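Local coordinates for AlgX/AlgJ SGNH hydrolase-like domain-containing protein (Eubacterium siraeum, PDB 4NZK), which is of unknown function but belongs to the DHHW family of the SGNH hydrolase clan, consistent with a hydrolase-like or acyl-modifying role, at residues A[266-271]-A[310-315]; A[283-288]-A[305-310]. All blocks are in the same frame, centred on the assembly; numbering follows the deposited sequence.

Contact 1 (A[266-271]-A[310-315]). With EDO (1,2-ethanediol), chain B; EDO (1,2-ethanediol), chain C.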
# COMPACT_ATOMS: atom_id res chain seq x y z
N GLY A 266 1.14 -11.29 5.89
CA GLY A 266 2.44 -11.21 5.22
C GLY A 266 2.26 -11.08 3.73
O GLY A 266 1.10 -10.97 3.24
N ASP A 267 3.39 -11.11 3.01
CA ASP A 267 3.37 -10.80 1.59
C ASP A 267 3.62 -11.92 0.61
O ASP A 267 3.29 -11.77 -0.57
CB ASP A 267 4.40 -9.70 1.29
CG ASP A 267 4.15 -8.41 2.06
OD1 ASP A 267 3.00 -7.95 2.13
OD2 ASP A 267 5.15 -7.84 2.57
N GLN A 268 4.27 -13.02 1.04
CA GLN A 268 4.69 -14.07 0.10
C GLN A 268 3.59 -15.09 -0.17
O GLN A 268 3.65 -16.25 0.22
CB GLN A 268 5.97 -14.77 0.58
CG GLN A 268 7.08 -13.80 0.94
CD GLN A 268 8.42 -14.49 1.15
OE1 GLN A 268 8.67 -15.59 0.63
NE2 GLN A 268 9.29 -13.84 1.91
N LYS A 269 2.57 -14.62 -0.88
CA LYS A 269 1.38 -15.39 -1.17
C LYS A 269 0.56 -14.61 -2.18
O LYS A 269 0.89 -13.47 -2.51
CB LYS A 269 0.57 -15.56 0.11
CG LYS A 269 0.10 -14.25 0.71
CD LYS A 269 -0.35 -14.37 2.14
CE LYS A 269 0.82 -14.48 3.09
NZ LYS A 269 0.39 -14.68 4.49
N ILE A 270 -0.48 -15.25 -2.68
CA ILE A 270 -1.52 -14.61 -3.46
C ILE A 270 -2.82 -14.90 -2.74
O ILE A 270 -3.06 -16.02 -2.29
CB ILE A 270 -1.62 -15.15 -4.89
CG1 ILE A 270 -0.34 -14.83 -5.65
CG2 ILE A 270 -2.86 -14.60 -5.61
CD1 ILE A 270 -0.24 -15.49 -7.01
N VAL A 271 -3.65 -13.86 -2.61
CA VAL A 271 -4.92 -14.02 -1.91
C VAL A 271 -6.06 -13.69 -2.88
O VAL A 271 -6.02 -12.67 -3.55
CB VAL A 271 -5.02 -13.10 -0.67
CG1 VAL A 271 -6.34 -13.31 0.05
CG2 VAL A 271 -3.83 -13.33 0.26
N ILE A 310 4.44 -7.54 -6.01
CA ILE A 310 5.39 -7.48 -7.12
C ILE A 310 6.73 -8.16 -6.84
O ILE A 310 7.45 -8.47 -7.76
CB ILE A 310 5.65 -6.02 -7.54
CG1 ILE A 310 6.33 -5.24 -6.40
CG2 ILE A 310 4.35 -5.34 -7.94
CD1 ILE A 310 6.56 -3.79 -6.69
N ARG A 311 7.05 -8.39 -5.56
CA ARG A 311 8.28 -9.08 -5.17
C ARG A 311 8.17 -10.62 -5.18
O ARG A 311 9.18 -11.30 -5.27
CB ARG A 311 8.69 -8.62 -3.77
CG ARG A 311 8.98 -7.14 -3.70
CD ARG A 311 8.96 -6.64 -2.26
NE ARG A 311 7.61 -6.59 -1.69
CZ ARG A 311 7.38 -6.39 -0.39
NH1 ARG A 311 8.41 -6.22 0.45
NH2 ARG A 311 6.13 -6.38 0.07
N TYR A 312 6.93 -11.15 -5.11
CA TYR A 312 6.66 -12.57 -4.86
C TYR A 312 5.54 -13.05 -5.78
O TYR A 312 4.37 -13.21 -5.39
CB TYR A 312 6.24 -12.79 -3.41
CG TYR A 312 7.12 -12.12 -2.41
CD1 TYR A 312 8.41 -12.52 -2.22
CD2 TYR A 312 6.66 -11.05 -1.68
CE1 TYR A 312 9.20 -11.90 -1.30
CE2 TYR A 312 7.46 -10.39 -0.75
CZ TYR A 312 8.74 -10.82 -0.56
OH TYR A 312 9.57 -10.19 0.34
N PHE A 313 5.88 -13.28 -7.02
CA PHE A 313 4.88 -13.62 -8.01
C PHE A 313 5.57 -14.48 -9.02
O PHE A 313 6.47 -14.02 -9.73
CB PHE A 313 4.34 -12.35 -8.66
CG PHE A 313 3.16 -12.60 -9.58
CD1 PHE A 313 1.88 -12.72 -9.04
CD2 PHE A 313 3.31 -12.65 -10.95
CE1 PHE A 313 0.79 -12.93 -9.85
CE2 PHE A 313 2.22 -12.87 -11.77
CZ PHE A 313 0.94 -12.98 -11.21
N ASP A 314 5.13 -15.73 -9.10
CA ASP A 314 5.81 -16.72 -9.93
C ASP A 314 5.01 -17.19 -11.13
O ASP A 314 5.01 -18.36 -11.47
CB ASP A 314 6.20 -17.89 -9.03
CG ASP A 314 7.32 -17.51 -8.08
OD1 ASP A 314 8.40 -17.11 -8.57
OD2 ASP A 314 7.11 -17.60 -6.85
N LEU A 315 4.31 -16.26 -11.74
CA LEU A 315 3.53 -16.49 -12.92
C LEU A 315 3.78 -15.37 -13.92
O LEU A 315 4.54 -14.45 -13.67
CB LEU A 315 2.05 -16.51 -12.54
CG LEU A 315 1.53 -17.61 -11.64
CD1 LEU A 315 0.06 -17.37 -11.41
CD2 LEU A 315 1.78 -18.97 -12.26
C1 EDO B . -0.79 -10.66 0.40
O1 EDO B . -0.27 -9.48 1.01
C2 EDO B . -0.36 -10.80 -1.08
O2 EDO B . 1.00 -10.41 -1.25
C1 EDO C . -2.28 -16.05 7.05
O1 EDO C . -0.93 -15.76 7.45
C2 EDO C . -2.32 -17.10 5.95
O2 EDO C . -1.22 -17.00 5.04
O HOH W 1 7.93 -8.92 2.43
O HOH W 2 1.89 -12.28 -4.88
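Gln268 lies flat on the ring of Tyr312. Its CG sits over the middle of the ring, 3.5 Å from the centroid and almost on the ring normal, a CH-pi contact, and the amide continues the stack with its plane turned just 11° from that of the ring. Extended beyond CG, the chain takes CD across to the CE1 side, and the amide is turned with NE2 toward CZ. On the opposite face Arg311 CB lies over the ring centre, so the phenol is sandwiched between its own neighbour and the other segment. Asp267 adds its CB, 3.7 Å from Tyr312 CE2. These residues join the turn leading into strand 270-275, an inverse gamma turn centred on Gln268, to the loop between strand 304-309 and helix 317-323, at the C-terminal end of strand 304-309 in the mixed sheet, consistent with an SGNH-hydrolase-like fold. The carboxylate of Asp267 meets the guanidinium of Arg311 askew, planes 50° apart; the salt bridge from NH2 to OD2 is 3.1 Å long, and as a hydrogen bond it is weak, bent to 126° at the proton. Arg311 is held more firmly through NE by Asp309, and Asp267 OD1 turns to Asn292 and Lys287. A water connects Asp267 OD2 with Tyr312 OH, while a second donates to both Lys269 O and Tyr312 O. With an alanine at Tyr312, Gln268 would probably lose the surface it lies on, and the water at Asp267 OD2 its hydroxyl partner. Further along, Ile270 reaches Phe313 obliquely, CD1 to CE1 4.0 Å, beside Cys308 of the neighbouring strand.

Contact 2 (A[283-288]-A[305-310]). With EDO (1,2-ethanediol), chain B.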
# COMPACT_ATOMS: atom_id res chain seq x y z
N LEU A 283 -10.92 -7.22 -9.55
CA LEU A 283 -9.73 -6.39 -9.39
C LEU A 283 -8.53 -7.26 -9.10
O LEU A 283 -8.60 -8.19 -8.28
CB LEU A 283 -9.94 -5.45 -8.19
CG LEU A 283 -8.78 -4.56 -7.77
CD1 LEU A 283 -8.46 -3.57 -8.88
CD2 LEU A 283 -9.14 -3.86 -6.47
N CYS A 284 -7.43 -6.96 -9.75
CA CYS A 284 -6.15 -7.52 -9.34
C CYS A 284 -5.27 -6.37 -8.87
O CYS A 284 -5.16 -5.34 -9.56
CB CYS A 284 -5.49 -8.22 -10.52
SG CYS A 284 -4.01 -9.13 -10.09
N ILE A 285 -4.69 -6.52 -7.69
CA ILE A 285 -3.80 -5.52 -7.12
C ILE A 285 -2.38 -6.06 -7.16
O ILE A 285 -2.11 -7.19 -6.74
CB ILE A 285 -4.13 -5.21 -5.66
CG1 ILE A 285 -5.58 -4.81 -5.52
CG2 ILE A 285 -3.22 -4.12 -5.12
CD1 ILE A 285 -6.08 -5.02 -4.11
N PHE A 286 -1.49 -5.28 -7.72
CA PHE A 286 -0.07 -5.55 -7.71
C PHE A 286 0.55 -4.48 -6.86
O PHE A 286 0.51 -3.31 -7.18
CB PHE A 286 0.51 -5.52 -9.12
CG PHE A 286 0.07 -6.69 -9.96
CD1 PHE A 286 0.45 -7.98 -9.64
CD2 PHE A 286 -0.71 -6.47 -11.09
CE1 PHE A 286 0.04 -9.04 -10.42
CE2 PHE A 286 -1.13 -7.54 -11.86
CZ PHE A 286 -0.75 -8.81 -11.51
N LYS A 287 1.12 -4.90 -5.74
CA LYS A 287 1.50 -3.95 -4.71
C LYS A 287 2.84 -4.23 -4.06
O LYS A 287 3.45 -5.27 -4.26
CB LYS A 287 0.37 -3.92 -3.64
CG LYS A 287 -0.10 -5.27 -3.08
CD LYS A 287 0.88 -5.88 -2.12
CE LYS A 287 0.41 -7.18 -1.51
NZ LYS A 287 1.40 -7.61 -0.49
N ASP A 288 3.30 -3.23 -3.31
CA ASP A 288 4.30 -3.42 -2.27
C ASP A 288 3.53 -3.41 -0.93
O ASP A 288 2.29 -3.40 -0.92
CB ASP A 288 5.39 -2.35 -2.33
CG ASP A 288 4.94 -0.99 -1.77
OD1 ASP A 288 3.73 -0.81 -1.41
OD2 ASP A 288 5.80 -0.04 -1.67
N ILE A 305 -11.37 -9.86 -5.71
CA ILE A 305 -10.12 -9.16 -5.54
C ILE A 305 -8.99 -10.16 -5.46
O ILE A 305 -9.03 -11.07 -4.64
CB ILE A 305 -10.10 -8.26 -4.29
CG1 ILE A 305 -11.26 -7.25 -4.33
CG2 ILE A 305 -8.80 -7.49 -4.19
CD1 ILE A 305 -11.75 -6.87 -2.97
N TYR A 306 -7.99 -9.97 -6.30
CA TYR A 306 -6.76 -10.78 -6.24
C TYR A 306 -5.64 -9.88 -5.76
O TYR A 306 -5.41 -8.83 -6.31
CB TYR A 306 -6.41 -11.36 -7.61
CG TYR A 306 -7.45 -12.33 -8.13
CD1 TYR A 306 -8.66 -11.87 -8.63
CD2 TYR A 306 -7.21 -13.70 -8.16
CE1 TYR A 306 -9.62 -12.74 -9.11
CE2 TYR A 306 -8.17 -14.58 -8.65
CZ TYR A 306 -9.36 -14.09 -9.13
OH TYR A 306 -10.31 -14.96 -9.59
N VAL A 307 -4.95 -10.32 -4.72
CA VAL A 307 -3.93 -9.52 -4.07
C VAL A 307 -2.58 -10.20 -4.31
O VAL A 307 -2.34 -11.32 -3.85
CB VAL A 307 -4.14 -9.36 -2.56
CG1 VAL A 307 -3.18 -8.32 -2.01
CG2 VAL A 307 -5.57 -8.98 -2.25
N CYS A 308 -1.73 -9.49 -5.04
CA CYS A 308 -0.42 -9.98 -5.45
C CYS A 308 0.67 -8.97 -5.12
O CYS A 308 0.47 -7.78 -5.24
CB CYS A 308 -0.42 -10.16 -6.95
SG CYS A 308 -1.76 -11.21 -7.62
N ASP A 309 1.83 -9.48 -4.74
CA ASP A 309 2.97 -8.64 -4.41
C ASP A 309 3.97 -8.70 -5.56
O ASP A 309 4.37 -9.78 -5.99
CB ASP A 309 3.65 -9.12 -3.13
CG ASP A 309 4.54 -8.05 -2.54
OD1 ASP A 309 5.63 -7.78 -3.14
OD2 ASP A 309 4.16 -7.49 -1.47
N ILE A 310 4.44 -7.54 -6.01
CA ILE A 310 5.39 -7.48 -7.12
C ILE A 310 6.73 -8.16 -6.84
O ILE A 310 7.45 -8.47 -7.76
CB ILE A 310 5.65 -6.02 -7.54
CG1 ILE A 310 6.33 -5.24 -6.40
CG2 ILE A 310 4.35 -5.34 -7.94
CD1 ILE A 310 6.56 -3.79 -6.69
C1 EDO B . -0.79 -10.66 0.40
O1 EDO B . -0.27 -9.48 1.01
C2 EDO B . -0.36 -10.80 -1.08
O2 EDO B . 1.00 -10.41 -1.25
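Ile285 bonds through its N to Tyr306 O and through its O to Cys308 N, tying strand 283-287 to strand 305-309. The two run in the same direction, 14° apart, as neighbours in the parallel part of the mixed sheet expected of an SGNH-type alpha/beta fold. Five backbone hydrogen bonds join them in the parallel pattern, from Tyr306 N to Leu283 O (2.7 Å) at one end to Ile310 N and Lys287 O at the other; Lys287 N gives to Cys308 O. CA-H...O contacts, such as Cys284 CA to Tyr306 O, fill in the ladder.

Apolar contacts line both faces. On one, Ile285 CD1 rests 3.7 Å from Ile305 CG2, with Leu283 and Val307 close by. On the other, covered by helix 317-323, Cys284 SG and Cys308 SG approach to 3.9 Å without bonding, and Phe286 CD1 lies 3.6 Å from Cys308 CB, whose sulfur stands obliquely to the ring. Phe286 also meets the ring of Phe331 on strand 328-334.

The charged contact is buried at the C-terminal end. In Lys287, chi1 (50°) and the bend at chi2 (75°) together lean the chain across to the second strand, extended from there on, CE passing 3.8 Å from Val307 CG1. Five acceptors crowd round the ammonium and must share its three hydrogens: Asp309 OD2, Asn292 OD1, Asp267 OD1 and both oxygens of an ethanediol. Asp309 OD1 is taken by Arg311, and Lys287 NZ closes on the anti lone pair of Asp309 OD2 at 2.9 Å.

Strand 304-309 lies between strands 282-287 and 270-275 in the sheet: contact 2 is its pairing with the first, and contact 1 starts on the second, whose Val271 O is 2.8 Å from Val307 N, a probable hydrogen bond. The contact centres are 8 Å apart, and Ile310 belongs to both. Lys287 NZ of contact 2 lies 3.1 Å from Asp267 OD1 of contact 1, making a chain Arg311, Asp267, Lys287, Asp309 that returns to Arg311. One ethanediol, probably from the crystallisation liquor, bridges Lys287 NZ to the carbonyls of Gly266 and Asp267. Beside contact 2 an unidentified ligand, probably of like origin, lies about 4 Å from the Asp288 side chain and may mark a pocket.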